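PDB 6EDI: glucokinase, which probably phosphorylates D-glucose with ATP, acting as a glucokinase of the actin-like ATPase superfamily. Local coordinates for residues 163-168 with 345-350; 179-184 with 367-372; 329-334 with 388-393. All blocks are in the same frame, centred on the assembly; numbering follows the deposited sequence.

Interaction 1 (163-168 with 345-350); sequences YGVLAL and TCVLMG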
loop_
_atom_site.group_PDB
_atom_site.type_symbol
_atom_site.label_atom_id
_atom_site.label_comp_id
_atom_site.label_asym_id
_atom_site.label_seq_id
_atom_site.Cartn_x
_atom_site.Cartn_y
_atom_site.Cartn_z
ATOM N N TYR A 163 12.680 -1.825 6.270
ATOM C CA TYR A 163 13.869 -0.994 6.039
ATOM C C TYR A 163 15.160 -1.800 6.268
ATOM O O TYR A 163 16.194 -1.549 5.637
ATOM C CB TYR A 163 13.845 0.279 6.894
ATOM C CG TYR A 163 13.028 1.409 6.314
ATOM C CD1 TYR A 163 13.411 2.025 5.128
ATOM C CD2 TYR A 163 11.889 1.880 6.962
ATOM C CE1 TYR A 163 12.659 3.060 4.580
ATOM C CE2 TYR A 163 11.133 2.925 6.429
ATOM C CZ TYR A 163 11.530 3.506 5.231
ATOM O OH TYR A 163 10.794 4.535 4.677
ATOM N N GLY A 164 15.106 -2.771 7.178
ATOM C CA GLY A 164 16.255 -3.619 7.426
ATOM C C GLY A 164 16.571 -4.485 6.222
ATOM O O GLY A 164 17.736 -4.687 5.868
ATOM N N VAL A 165 15.525 -4.999 5.587
ATOM C CA VAL A 165 15.686 -5.811 4.387
ATOM C C VAL A 165 16.340 -4.974 3.311
ATOM O O VAL A 165 17.268 -5.430 2.634
ATOM C CB VAL A 165 14.337 -6.295 3.861
ATOM C CG1 VAL A 165 14.521 -7.095 2.581
ATOM C CG2 VAL A 165 13.635 -7.127 4.932
ATOM N N LEU A 166 15.849 -3.745 3.157
ATOM C CA LEU A 166 16.407 -2.832 2.164
ATOM C C LEU A 166 17.868 -2.549 2.492
ATOM O O LEU A 166 18.721 -2.534 1.607
ATOM C CB LEU A 166 15.629 -1.522 2.157
ATOM C CG LEU A 166 16.255 -0.444 1.274
ATOM C CD1 LEU A 166 16.239 -0.896 -0.177
ATOM C CD2 LEU A 166 15.506 0.858 1.440
ATOM N N ALA A 167 18.150 -2.332 3.773
ATOM C CA ALA A 167 19.510 -2.045 4.207
ATOM C C ALA A 167 20.436 -3.189 3.814
ATOM O O ALA A 167 21.515 -2.964 3.262
ATOM C CB ALA A 167 19.553 -1.797 5.688
ATOM N N LEU A 168 20.011 -4.414 4.102
ATOM C CA LEU A 168 20.798 -5.593 3.756
ATOM C C LEU A 168 21.012 -5.687 2.255
ATOM O O LEU A 168 22.096 -6.057 1.784
ATOM C CB LEU A 168 20.113 -6.863 4.255
ATOM C CG LEU A 168 20.021 -7.075 5.767
ATOM C CD1 LEU A 168 19.048 -8.198 6.111
ATOM C CD2 LEU A 168 21.404 -7.376 6.307
ATOM N N THR A 345 9.270 -8.562 -5.540
ATOM C CA THR A 345 9.645 -9.596 -4.593
ATOM C C THR A 345 8.645 -9.664 -3.459
ATOM O O THR A 345 7.945 -8.689 -3.144
ATOM C CB THR A 345 11.040 -9.350 -3.996
ATOM O OG1 THR A 345 11.037 -8.099 -3.301
ATOM C CG2 THR A 345 12.122 -9.341 -5.087
ATOM N N CYS A 346 8.576 -10.826 -2.835
ATOM C CA CYS A 346 7.837 -10.960 -1.598
ATOM C C CYS A 346 8.751 -11.686 -0.638
ATOM O O CYS A 346 9.337 -12.707 -0.993
ATOM C CB CYS A 346 6.560 -11.760 -1.803
ATOM S SG CYS A 346 5.694 -12.145 -0.279
ATOM N N VAL A 347 8.884 -11.134 0.562
ATOM C CA VAL A 347 9.796 -11.674 1.565
ATOM C C VAL A 347 9.033 -12.225 2.759
ATOM O O VAL A 347 8.192 -11.539 3.357
ATOM C CB VAL A 347 10.756 -10.599 2.062
ATOM C CG1 VAL A 347 11.493 -11.094 3.320
ATOM C CG2 VAL A 347 11.737 -10.204 0.968
ATOM N N LEU A 348 9.337 -13.468 3.120
ATOM C CA LEU A 348 8.755 -14.073 4.311
ATOM C C LEU A 348 9.844 -14.064 5.366
ATOM O O LEU A 348 10.919 -14.630 5.150
ATOM C CB LEU A 348 8.293 -15.508 4.024
ATOM C CG LEU A 348 6.981 -15.777 3.278
ATOM C CD1 LEU A 348 6.970 -15.122 1.927
ATOM C CD2 LEU A 348 6.735 -17.299 3.138
ATOM N N MET A 349 9.591 -13.412 6.498
ATOM C CA MET A 349 10.663 -13.234 7.475
ATOM C C MET A 349 10.229 -13.351 8.935
ATOM O O MET A 349 9.077 -13.689 9.237
ATOM C CB MET A 349 11.379 -11.907 7.207
ATOM C CG MET A 349 10.641 -10.659 7.671
ATOM S SD MET A 349 11.554 -9.177 7.171
ATOM C CE MET A 349 11.088 -8.000 8.416
ATOM N N GLY A 350 11.167 -13.111 9.847
ATOM C CA GLY A 350 10.885 -13.257 11.268
ATOM C C GLY A 350 11.483 -14.521 11.873
ATOM O O GLY A 350 11.837 -15.462 11.145
#

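Interaction 2 (179-184 with 367-372); sequences KVMWKG and KRLQAR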
loop_
_atom_site.group_PDB
_atom_site.type_symbol
_atom_site.label_atom_id
_atom_site.label_comp_id
_atom_site.label_asym_id
_atom_site.label_seq_id
_atom_site.Cartn_x
_atom_site.Cartn_y
_atom_site.Cartn_z
ATOM N N LYS A 179 17.016 -16.540 1.391
ATOM C CA LYS A 179 17.166 -17.550 0.339
ATOM C C LYS A 179 15.966 -17.484 -0.582
ATOM O O LYS A 179 14.863 -17.143 -0.140
ATOM C CB LYS A 179 17.233 -18.959 0.938
ATOM C CG LYS A 179 18.585 -19.372 1.438
ATOM C CD LYS A 179 18.927 -20.766 0.920
ATOM C CE LYS A 179 20.441 -20.968 0.805
ATOM N NZ LYS A 179 20.802 -21.938 -0.285
ATOM N N VAL A 180 16.162 -17.855 -1.842
ATOM C CA VAL A 180 15.079 -17.826 -2.810
ATOM C C VAL A 180 14.165 -19.013 -2.619
ATOM O O VAL A 180 14.620 -20.153 -2.586
ATOM C CB VAL A 180 15.612 -17.834 -4.244
ATOM C CG1 VAL A 180 14.467 -17.905 -5.251
ATOM C CG2 VAL A 180 16.440 -16.601 -4.472
ATOM N N MET A 181 12.877 -18.749 -2.458
ATOM C CA MET A 181 11.911 -19.836 -2.476
ATOM C C MET A 181 11.632 -20.198 -3.931
ATOM O O MET A 181 11.702 -21.374 -4.316
ATOM C CB MET A 181 10.632 -19.438 -1.747
ATOM C CG MET A 181 10.863 -19.146 -0.291
ATOM S SD MET A 181 9.469 -18.451 0.625
ATOM C CE MET A 181 8.162 -19.584 0.147
ATOM N N TRP A 182 11.311 -19.179 -4.732
ATOM C CA TRP A 182 11.146 -19.341 -6.166
ATOM C C TRP A 182 11.283 -18.019 -6.914
ATOM O O TRP A 182 10.947 -16.944 -6.403
ATOM C CB TRP A 182 9.828 -20.035 -6.513
ATOM C CG TRP A 182 8.599 -19.348 -5.996
ATOM C CD1 TRP A 182 8.023 -18.207 -6.489
ATOM C CD2 TRP A 182 7.776 -19.775 -4.904
ATOM N NE1 TRP A 182 6.901 -17.894 -5.756
ATOM C CE2 TRP A 182 6.724 -18.847 -4.781
ATOM C CE3 TRP A 182 7.828 -20.857 -4.018
ATOM C CZ2 TRP A 182 5.731 -18.967 -3.803
ATOM C CZ3 TRP A 182 6.838 -20.983 -3.051
ATOM C CH2 TRP A 182 5.800 -20.049 -2.953
ATOM N N LYS A 183 11.796 -18.110 -8.128
ATOM C CA LYS A 183 12.074 -16.935 -8.917
ATOM C C LYS A 183 10.843 -16.629 -9.752
ATOM O O LYS A 183 10.263 -17.521 -10.361
ATOM C CB LYS A 183 13.291 -17.193 -9.795
ATOM C CG LYS A 183 13.650 -16.070 -10.740
ATOM C CD LYS A 183 14.840 -16.471 -11.598
ATOM C CE LYS A 183 14.912 -15.607 -12.826
ATOM N NZ LYS A 183 16.165 -15.823 -13.620
ATOM N N GLY A 184 10.430 -15.369 -9.759
ATOM C CA GLY A 184 9.279 -14.961 -10.546
ATOM C C GLY A 184 9.618 -14.719 -12.001
ATOM O O GLY A 184 10.768 -14.470 -12.352
ATOM N N LYS A 367 7.189 -26.600 -3.601
ATOM C CA LYS A 367 6.380 -26.842 -4.793
ATOM C C LYS A 367 4.897 -26.710 -4.469
ATOM O O LYS A 367 4.148 -26.059 -5.197
ATOM C CB LYS A 367 6.680 -28.243 -5.335
ATOM C CG LYS A 367 6.149 -28.522 -6.726
ATOM C CD LYS A 367 6.929 -29.654 -7.394
ATOM C CE LYS A 367 8.376 -29.246 -7.648
ATOM N NZ LYS A 367 9.115 -30.231 -8.493
ATOM N N ARG A 368 4.480 -27.316 -3.365
ATOM C CA ARG A 368 3.081 -27.263 -2.943
ATOM C C ARG A 368 2.663 -25.873 -2.446
ATOM O O ARG A 368 1.487 -25.513 -2.521
ATOM C CB ARG A 368 2.814 -28.324 -1.875
ATOM C CG ARG A 368 3.063 -29.743 -2.380
ATOM C CD ARG A 368 2.287 -30.002 -3.667
ATOM N NE ARG A 368 0.853 -29.966 -3.405
ATOM C CZ ARG A 368 0.152 -31.006 -2.966
ATOM N NH1 ARG A 368 0.750 -32.176 -2.761
ATOM N NH2 ARG A 368 -1.151 -30.878 -2.735
ATOM N N LEU A 369 3.619 -25.099 -1.935
ATOM C CA LEU A 369 3.346 -23.718 -1.550
ATOM C C LEU A 369 3.130 -22.846 -2.771
ATOM O O LEU A 369 2.214 -22.022 -2.795
ATOM C CB LEU A 369 4.490 -23.153 -0.721
ATOM C CG LEU A 369 4.594 -23.689 0.697
ATOM C CD1 LEU A 369 5.709 -22.973 1.435
ATOM C CD2 LEU A 369 3.276 -23.529 1.420
ATOM N N GLN A 370 3.984 -23.018 -3.778
ATOM C CA GLN A 370 3.844 -22.316 -5.042
ATOM C C GLN A 370 2.538 -22.752 -5.701
ATOM O O GLN A 370 1.868 -21.967 -6.371
ATOM C CB GLN A 370 5.054 -22.603 -5.956
ATOM C CG GLN A 370 5.207 -21.623 -7.098
ATOM C CD GLN A 370 6.403 -21.902 -7.995
ATOM O OE1 GLN A 370 6.855 -23.042 -8.119
ATOM N NE2 GLN A 370 6.905 -20.855 -8.651
ATOM N N ALA A 371 2.166 -24.010 -5.486
ATOM C CA ALA A 371 0.892 -24.513 -5.994
ATOM C C ALA A 371 -0.258 -23.726 -5.385
ATOM O O ALA A 371 -1.209 -23.343 -6.074
ATOM C CB ALA A 371 0.741 -26.005 -5.689
ATOM N N ARG A 372 -0.173 -23.486 -4.086
ATOM C CA ARG A 372 -1.230 -22.771 -3.393
ATOM C C ARG A 372 -1.359 -21.342 -3.900
ATOM O O ARG A 372 -2.468 -20.870 -4.175
ATOM C CB ARG A 372 -0.957 -22.759 -1.896
ATOM C CG ARG A 372 -1.951 -21.929 -1.117
ATOM C CD ARG A 372 -3.379 -22.393 -1.364
ATOM N NE ARG A 372 -4.340 -21.578 -0.633
ATOM C CZ ARG A 372 -4.822 -20.426 -1.088
ATOM N NH1 ARG A 372 -4.407 -19.961 -2.252
ATOM N NH2 ARG A 372 -5.705 -19.733 -0.381
#

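Interaction 3 (329-334 with 388-393); sequences NLIGLT and TTFLRQ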
loop_
_atom_site.group_PDB
_atom_site.type_symbol
_atom_site.label_atom_id
_atom_site.label_comp_id
_atom_site.label_asym_id
_atom_site.label_seq_id
_atom_site.Cartn_x
_atom_site.Cartn_y
_atom_site.Cartn_z
ATOM N N ASN A 329 -1.719 -21.437 4.146
ATOM C CA ASN A 329 -2.513 -20.236 4.386
ATOM C C ASN A 329 -1.723 -18.931 4.509
ATOM O O ASN A 329 -2.211 -17.867 4.096
ATOM C CB ASN A 329 -3.424 -20.451 5.588
ATOM C CG ASN A 329 -4.647 -21.264 5.218
ATOM O OD1 ASN A 329 -5.213 -21.072 4.139
ATOM N ND2 ASN A 329 -5.044 -22.188 6.083
ATOM N N LEU A 330 -0.515 -19.004 5.064
ATOM C CA LEU A 330 0.378 -17.854 4.988
ATOM C C LEU A 330 0.565 -17.462 3.518
ATOM O O LEU A 330 0.452 -16.291 3.151
ATOM C CB LEU A 330 1.731 -18.161 5.629
ATOM C CG LEU A 330 2.737 -17.014 5.443
ATOM C CD1 LEU A 330 2.311 -15.826 6.297
ATOM C CD2 LEU A 330 4.156 -17.459 5.786
ATOM N N ILE A 331 0.824 -18.455 2.675
ATOM C CA ILE A 331 0.982 -18.206 1.247
ATOM C C ILE A 331 -0.337 -17.717 0.622
ATOM O O ILE A 331 -0.334 -16.847 -0.268
ATOM C CB ILE A 331 1.561 -19.454 0.517
ATOM C CG1 ILE A 331 3.018 -19.680 0.934
ATOM C CG2 ILE A 331 1.471 -19.292 -0.991
ATOM C CD1 ILE A 331 3.936 -18.546 0.517
ATOM N N GLY A 332 -1.461 -18.250 1.104
ATOM C CA GLY A 332 -2.770 -17.773 0.660
ATOM C C GLY A 332 -2.955 -16.277 0.890
ATOM O O GLY A 332 -3.490 -15.568 0.028
ATOM N N LEU A 333 -2.503 -15.797 2.051
ATOM C CA LEU A 333 -2.489 -14.364 2.337
ATOM C C LEU A 333 -1.604 -13.663 1.327
ATOM O O LEU A 333 -1.992 -12.632 0.776
ATOM C CB LEU A 333 -1.978 -14.072 3.755
ATOM C CG LEU A 333 -1.559 -12.624 4.039
ATOM C CD1 LEU A 333 -2.725 -11.647 4.016
ATOM C CD2 LEU A 333 -0.825 -12.529 5.365
ATOM N N THR A 334 -0.418 -14.221 1.075
ATOM C CA THR A 334 0.477 -13.606 0.087
ATOM C C THR A 334 -0.085 -13.627 -1.330
ATOM O O THR A 334 0.319 -12.831 -2.165
ATOM C CB THR A 334 1.876 -14.234 0.058
ATOM O OG1 THR A 334 1.798 -15.583 -0.427
ATOM C CG2 THR A 334 2.513 -14.208 1.441
ATOM N N THR A 388 6.225 -12.687 -9.370
ATOM C CA THR A 388 6.913 -12.301 -8.137
ATOM C C THR A 388 7.917 -13.340 -7.630
ATOM O O THR A 388 7.605 -14.527 -7.526
ATOM C CB THR A 388 5.878 -11.968 -7.023
ATOM O OG1 THR A 388 5.052 -10.879 -7.461
ATOM C CG2 THR A 388 6.574 -11.583 -5.718
ATOM N N THR A 389 9.122 -12.871 -7.316
ATOM C CA THR A 389 10.171 -13.692 -6.728
ATOM C C THR A 389 9.945 -13.744 -5.222
ATOM O O THR A 389 9.837 -12.695 -4.581
ATOM C CB THR A 389 11.554 -13.080 -7.045
ATOM O OG1 THR A 389 11.784 -13.143 -8.458
ATOM C CG2 THR A 389 12.676 -13.805 -6.315
ATOM N N PHE A 390 9.848 -14.952 -4.654
ATOM C CA PHE A 390 9.654 -15.105 -3.208
ATOM C C PHE A 390 10.954 -15.451 -2.514
ATOM O O PHE A 390 11.745 -16.249 -3.027
ATOM C CB PHE A 390 8.617 -16.178 -2.875
ATOM C CG PHE A 390 7.197 -15.673 -2.860
ATOM C CD1 PHE A 390 6.641 -15.080 -3.988
ATOM C CD2 PHE A 390 6.417 -15.806 -1.724
ATOM C CE1 PHE A 390 5.330 -14.624 -3.970
ATOM C CE2 PHE A 390 5.116 -15.367 -1.693
ATOM C CZ PHE A 390 4.564 -14.765 -2.812
ATOM N N LEU A 391 11.170 -14.815 -1.368
ATOM C CA LEU A 391 12.368 -15.025 -0.556
ATOM C C LEU A 391 11.970 -15.376 0.875
ATOM O O LEU A 391 10.885 -15.019 1.328
ATOM C CB LEU A 391 13.250 -13.767 -0.547
ATOM C CG LEU A 391 13.695 -13.133 -1.863
ATOM C CD1 LEU A 391 14.575 -11.931 -1.555
ATOM C CD2 LEU A 391 14.444 -14.129 -2.742
ATOM N N ARG A 392 12.886 -16.038 1.585
ATOM C CA ARG A 392 12.698 -16.534 2.940
ATOM C C ARG A 392 13.889 -16.143 3.789
ATOM O O ARG A 392 15.018 -16.407 3.390
ATOM C CB ARG A 392 12.772 -18.043 2.884
ATOM C CG ARG A 392 11.555 -18.777 3.200
ATOM C CD ARG A 392 11.886 -20.209 2.908
ATOM N NE ARG A 392 12.995 -20.621 3.746
ATOM C CZ ARG A 392 13.938 -21.470 3.370
ATOM N NH1 ARG A 392 13.892 -22.005 2.165
ATOM N NH2 ARG A 392 14.910 -21.785 4.210
ATOM N N GLN A 393 13.659 -15.587 4.974
ATOM C CA GLN A 393 14.765 -15.337 5.896
ATOM C C GLN A 393 15.346 -16.651 6.424
ATOM O O GLN A 393 14.598 -17.540 6.825
ATOM C CB GLN A 393 14.312 -14.471 7.074
ATOM C CG GLN A 393 15.495 -13.908 7.846
ATOM C CD GLN A 393 15.101 -13.022 9.001
ATOM O OE1 GLN A 393 13.938 -12.641 9.144
ATOM N NE2 GLN A 393 16.081 -12.702 9.860
#

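Interaction 1 (163-168 with 345-350)
M349 and V165 meet through a thioether and a methyl group, and the methionine can be followed outward from its place just past the end of strand 345-348. Its CB starts beside the amide of Q393, on the neighbouring strand 389-393. CG lies between the backbone N and the carbonyl carbon (chi1 77°), which sends the extended chain out toward helix 157-170. CG itself still falls short of the valine; SD is the atom that arrives, 3.7 Å from V165 CG2. The terminal M349 CE continues past it, a looser touch at 4.4 Å from V165 CG2. The two side chains cross obliquely at this point, and M349 also packs against V207 and A209. This is the packing of a helix on a sheet in the RNase H-like fold of actin-like ATPases: strand 345-348 runs inside a six-stranded mixed sheet, and helix 157-170, which directly follows the edge strand 152-156 of the other large sheet, lies against one face of it. V165 turns its second methyl to the strand proper. CG1, anti to the backbone N at chi1 178°, comes within 4.5 Å of V347 CG2. At the nearest pairing of the backbones, the CA atoms of V165 and V347 are 8.8 Å apart. I200 packs on V165 from a loop, while F178 touches both V347 and M349.

Interaction 2 (179-184 with 367-372)
W182 lays one face of its indole along the side chain of Q370, and the two run past each other in opposite directions. The ring and amide planes are 23° apart, close enough to parallel for a stack. Q370 stretches along the bicyclic ring system instead of pointing into it because its chain runs out extended, CG lying opposite the backbone N (chi1 -163°). Its CB sits over the six-membered ring, 3.8 Å from that ring's centroid, in a CH-pi contact. CG follows above the middle of the indole, and the amide NE2 ends over the CG–CD1 side of the five-membered ring, 3.5 Å from W182 CG. Methylene carbons and a planar amide thus share one aromatic surface, and no hydrogen bond links the two segments.

The opposite face of the indole is occupied from its own strand: M181 CB stands 3.8 Å above the plane, displaced toward the rim. At the far end of the six-membered ring the partner is L369, whose CB approaches W182 CZ3 at 4.0 Å. The approach of the L369 backbone is oblique, its carbonyl C lying 3.9 Å from W182 CH2. M181 makes a lighter touch of its own, with CE 4.4 Å from L369 CD1. V366 and L373, from the same helix 363-373, also pack on W182, and F390 meets its ring at about 30°.

That consecutive residues M181 and W182 can both be used here follows from the backbone, which turns a corner at 181. Both face F390 on strand 389-393 and both make backbone hydrogen bonds with it, the pattern of a classic beta bulge in an edge strand, here covered by a helix.

Interaction 3 (329-334 with 388-393)
Segment 329-334 of helix 317-341 passes segment 388-393, which carries strand 389-393, with T334 and F390 as the closest pair of backbones, their CA atoms 9.9 Å apart, a spacing that the phenyl ring has to span. F390 points at the helix and meets it with the outer part of its ring. T334 comes edge-on at the CE2 and CZ corner: CB lies in the ring plane, and OG1, near that plane, is 3.6 Å from F390 CE2. The hydroxyl is therefore set against the ring's C-H rim, not over its pi face. Elsewhere on the rim the carbonyl O of T388 lies in the plane too, so that an oxygen from the helix and one from the residue just before the strand border the aromatic edge.

The torsion of T334 (chi1 67°) places OG1 between the backbone N and the carbonyl carbon, where it turns back along its own helix and donates to the carbonyl O of I331. That bond is modelled as very short, so its exact length is doubtful, but it gives a buried hydroxyl an acceptor within the helix and leaves the phenyl contact to be one of packing.

I331, one turn earlier, adds the aliphatic part. Its CD1 comes obliquely to the ring, 4.0 Å from F390 CE2, because CG1 is anti to the carbonyl carbon and the chain bends again at chi2 (-64°). L373 of helix 363-373 packs on I331, T334 and F390 alike, and C346 and L348 of the adjacent strand 345-348 also touch the F390 side chain. A phenylalanine directed from a strand one in from the sheet's edge at two covering helices, 317-341 and 363-373, and touching both, is helix-on-sheet packing within the RNase H-like fold shared by hexokinases, actin and their relatives.

Overall arrangement
Followed from the N terminus, the chain supplies the first halves of all three contacts before any is closed. Residues 163-168 and 179-184 come first, and 329-334 after a long excursion. Interaction 1 then closes at 345-350 over 176 intervening residues, interaction 2 at 367-372 over 182, and interaction 3 at 388-393 over 53. Every pair crosses and none nests. The shared element is one sheet, in which strand 389-393 runs between strands 178-182 and 345-348 and is hydrogen-bonded to both. Interaction 1 joins helix 157-170 to this sheet; interactions 2 and 3, with centres about 8 Å apart, add helices 363-373 and 317-341 on the other face.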